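Long-range contact in possible periplasmic protein (Campylobacter jejuni, PDB 3RGC), which is a SurA-like periplasmic chaperone and probably has peptidyl-prolyl cis-trans isomerase activity: residues L48-N53 with K99-E104. Numbering follows the deposited sequence.
Sequences LGIVVN and KRKLYE
In the SurA-like N-terminal region, the extended connection from helix 30-48 to helix 54-67 is laid along helix 86-107, with I50, L48 and V52 meeting L102 and K101. G49, at positive phi, ends helix 30-48 in a Schellman motif and turns the chain into this connection. I50 sits over the backbone between K101 and L102, its CG2 3.7 Å from CB of K101. Its CD1 is 4.1 Å from CA of L102. With CG2 anti to its own backbone N and CG1 beside it (chi1 -59°), I50 turns the CG2 methyl to K101 and the CG1-CD1 arm to L102. L48 and L102 cross at about a right angle, their CD1 methyls 3.9 Å apart; L102 also rests on E41 and Q44 of helix 30-48. The K101 side chain, extended beyond CG, runs in the opposite direction to I50 and passes CG2 of V52 with its CD at 4.1 Å. It ends in a 2.8 Å hydrogen bond from NZ to O of V51. The C=O...N angle of 173° places the ammonium almost straight off the end of the carbonyl. NZ also forms a salt bridge with E56, in the first turn of helix 54-67; the other carboxylate oxygen of E56 accepts a bond from N of N53, the N-cap residue. K101 thus links helix 86-107 to the connection and to the start of helix 54-67: carbonyl and carboxylate grip its ammonium, probably favouring the charged form, while its methylenes carry the apolar packing of L48 and I50 on L102 along to V52.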
ATOM      1  N   LEU B  48     -11.632 -18.992  33.461  1.00 46.50           N
ATOM      2  CA  LEU B  48     -10.616 -17.967  33.240  1.00 44.67           C
ATOM      3  C   LEU B  48     -11.148 -16.574  33.559  1.00 40.79           C
ATOM      4  O   LEU B  48     -10.429 -15.594  33.450  1.00 51.20           O
ATOM      5  CB  LEU B  48     -10.077 -18.025  31.810  1.00 44.53           C
ATOM      6  CG  LEU B  48      -9.404 -19.339  31.402  1.00 43.50           C
ATOM      7  CD1 LEU B  48      -9.120 -19.400  29.877  1.00 30.52           C
ATOM      8  CD2 LEU B  48      -8.131 -19.583  32.226  1.00 38.85           C
ATOM      9  N   GLY B  49     -12.408 -16.501  33.973  1.00 38.72           N
ATOM     10  CA  GLY B  49     -13.014 -15.235  34.331  1.00 42.28           C
ATOM     11  C   GLY B  49     -13.097 -14.296  33.148  1.00 48.62           C
ATOM     12  O   GLY B  49     -12.758 -13.123  33.253  1.00 50.49           O
ATOM     13  N   ILE B  50     -13.542 -14.817  32.012  1.00 42.14           N
ATOM     14  CA  ILE B  50     -13.708 -13.993  30.832  1.00 33.55           C
ATOM     15  C   ILE B  50     -15.046 -13.307  30.953  1.00 36.01           C
ATOM     16  O   ILE B  50     -16.025 -13.947  31.302  1.00 47.04           O
ATOM     17  CB  ILE B  50     -13.717 -14.842  29.542  1.00 37.25           C
ATOM     18  CG1 ILE B  50     -12.415 -15.626  29.401  1.00 40.25           C
ATOM     19  CG2 ILE B  50     -13.928 -13.959  28.320  1.00 40.07           C
ATOM     20  CD1 ILE B  50     -11.170 -14.752  29.464  1.00 43.63           C
ATOM     21  N   VAL B  51     -15.092 -12.008  30.663  1.00 41.14           N
ATOM     22  CA  VAL B  51     -16.352 -11.264  30.672  1.00 30.32           C
ATOM     23  C   VAL B  51     -16.290  -9.971  29.831  1.00 28.21           C
ATOM     24  O   VAL B  51     -15.238  -9.363  29.687  1.00 33.78           O
ATOM     25  CB  VAL B  51     -16.795 -10.931  32.124  1.00 44.37           C
ATOM     26  CG1 VAL B  51     -15.907  -9.861  32.706  1.00 39.34           C
ATOM     27  CG2 VAL B  51     -18.232 -10.482  32.149  1.00 51.94           C
ATOM     28  N   VAL B  52     -17.440  -9.562  29.301  1.00 28.19           N
ATOM     29  CA  VAL B  52     -17.589  -8.331  28.537  1.00 35.04           C
ATOM     30  C   VAL B  52     -18.704  -7.404  29.100  1.00 43.14           C
ATOM     31  O   VAL B  52     -19.871  -7.790  29.163  1.00 51.54           O
ATOM     32  CB  VAL B  52     -17.938  -8.674  27.083  1.00 38.86           C
ATOM     33  CG1 VAL B  52     -18.132  -7.408  26.276  1.00 32.38           C
ATOM     34  CG2 VAL B  52     -16.872  -9.594  26.477  1.00 32.23           C
ATOM     35  N   ASN B  53     -18.317  -6.193  29.505  1.00 38.65           N
ATOM     36  CA  ASN B  53     -19.219  -5.115  29.930  1.00 33.60           C
ATOM     37  C   ASN B  53     -20.080  -4.606  28.811  1.00 35.59           C
ATOM     38  O   ASN B  53     -19.741  -4.742  27.637  1.00 40.03           O
ATOM     39  CB  ASN B  53     -18.399  -3.858  30.279  1.00 35.89           C
ATOM     40  CG  ASN B  53     -17.755  -3.947  31.585  1.00 45.97           C
ATOM     41  OD1 ASN B  53     -16.549  -3.839  31.692  1.00 36.37           O
ATOM     42  ND2 ASN B  53     -18.555  -4.150  32.621  1.00 65.54           N
ATOM     43  N   LYS B  99     -15.625 -14.505  22.986  1.00 32.97           N
ATOM     44  CA  LYS B  99     -14.789 -15.518  22.352  1.00 34.01           C
ATOM     45  C   LYS B  99     -13.402 -14.961  22.029  1.00 34.60           C
ATOM     46  O   LYS B  99     -12.394 -15.661  22.190  1.00 29.20           O
ATOM     47  CB  LYS B  99     -15.442 -16.079  21.081  1.00 35.78           C
ATOM     48  CG  LYS B  99     -16.666 -16.976  21.317  1.00 42.60           C
ATOM     49  CD  LYS B  99     -17.250 -17.492  19.982  1.00 46.87           C
ATOM     50  CE  LYS B  99     -18.584 -18.202  20.171  1.00 59.26           C
ATOM     51  NZ  LYS B  99     -18.527 -19.639  19.731  1.00 73.03           N
ATOM     52  N   ARG B 100     -13.345 -13.709  21.583  1.00 27.35           N
ATOM     53  CA  ARG B 100     -12.047 -13.090  21.305  1.00 36.81           C
ATOM     54  C   ARG B 100     -11.230 -12.891  22.581  1.00 38.51           C
ATOM     55  O   ARG B 100     -10.030 -13.170  22.584  1.00 31.72           O
ATOM     56  CB  ARG B 100     -12.181 -11.766  20.542  1.00 45.09           C
ATOM     57  CG  ARG B 100     -12.159 -11.940  19.030  1.00 66.95           C
ATOM     58  CD  ARG B 100     -11.982 -10.622  18.284  1.00 79.47           C
ATOM     59  NE  ARG B 100     -13.197  -9.814  18.282  1.00 91.23           N
ATOM     60  CZ  ARG B 100     -14.284 -10.104  17.574  1.00 94.43           C
ATOM     61  NH1 ARG B 100     -14.317 -11.196  16.818  1.00 93.75           N
ATOM     62  NH2 ARG B 100     -15.345  -9.309  17.631  1.00 93.01           N
ATOM     63  N   LYS B 101     -11.867 -12.430  23.663  1.00 26.46           N
ATOM     64  CA  LYS B 101     -11.159 -12.325  24.942  1.00 28.61           C
ATOM     65  C   LYS B 101     -10.618 -13.704  25.368  1.00 35.48           C
ATOM     66  O   LYS B 101      -9.488 -13.819  25.840  1.00 35.16           O
ATOM     67  CB  LYS B 101     -12.047 -11.732  26.037  1.00 33.19           C
ATOM     68  CG  LYS B 101     -12.103 -10.211  26.080  1.00 34.50           C
ATOM     69  CD  LYS B 101     -12.856  -9.731  27.314  1.00 37.89           C
ATOM     70  CE  LYS B 101     -12.564  -8.277  27.621  1.00 43.15           C
ATOM     71  NZ  LYS B 101     -12.922  -7.931  29.040  1.00 46.84           N
ATOM     72  N   LEU B 102     -11.422 -14.749  25.158  1.00 34.36           N
ATOM     73  CA  LEU B 102     -11.067 -16.113  25.563  1.00 30.37           C
ATOM     74  C   LEU B 102      -9.814 -16.594  24.848  1.00 27.98           C
ATOM     75  O   LEU B 102      -8.870 -17.081  25.476  1.00 33.26           O
ATOM     76  CB  LEU B 102     -12.235 -17.085  25.290  1.00 35.70           C
ATOM     77  CG  LEU B 102     -11.873 -18.571  25.390  1.00 36.17           C
ATOM     78  CD1 LEU B 102     -11.399 -18.895  26.797  1.00 30.96           C
ATOM     79  CD2 LEU B 102     -13.017 -19.517  24.972  1.00 33.71           C
ATOM     80  N   TYR B 103      -9.799 -16.448  23.528  1.00 25.16           N
ATOM     81  CA  TYR B 103      -8.633 -16.860  22.747  1.00 29.50           C
ATOM     82  C   TYR B 103      -7.388 -15.974  22.971  1.00 26.86           C
ATOM     83  O   TYR B 103      -6.263 -16.444  22.837  1.00 28.67           O
ATOM     84  CB  TYR B 103      -8.994 -16.974  21.266  1.00 30.37           C
ATOM     85  CG  TYR B 103      -9.990 -18.076  21.022  1.00 36.38           C
ATOM     86  CD1 TYR B 103      -9.650 -19.387  21.248  1.00 49.00           C
ATOM     87  CD2 TYR B 103     -11.277 -17.800  20.604  1.00 46.97           C
ATOM     88  CE1 TYR B 103     -10.559 -20.400  21.051  1.00 57.52           C
ATOM     89  CE2 TYR B 103     -12.197 -18.807  20.409  1.00 48.91           C
ATOM     90  CZ  TYR B 103     -11.832 -20.108  20.635  1.00 53.19           C
ATOM     91  OH  TYR B 103     -12.733 -21.131  20.437  1.00 56.78           O
ATOM     92  N   GLU B 104      -7.582 -14.702  23.306  1.00 31.89           N
ATOM     93  CA  GLU B 104      -6.447 -13.857  23.694  1.00 36.53           C
ATOM     94  C   GLU B 104      -5.837 -14.389  24.978  1.00 33.61           C
ATOM     95  O   GLU B 104      -4.637 -14.554  25.076  1.00 39.67           O
ATOM     96  CB  GLU B 104      -6.886 -12.429  23.992  1.00 39.65           C
ATOM     97  CG  GLU B 104      -7.485 -11.633  22.865  1.00 67.36           C
ATOM     98  CD  GLU B 104      -8.124 -10.341  23.379  1.00 97.31           C
ATOM     99  OE1 GLU B 104      -7.759  -9.889  24.494  1.00 99.25           O
ATOM    100  OE2 GLU B 104      -9.003  -9.787  22.681  1.00110.43           O
TER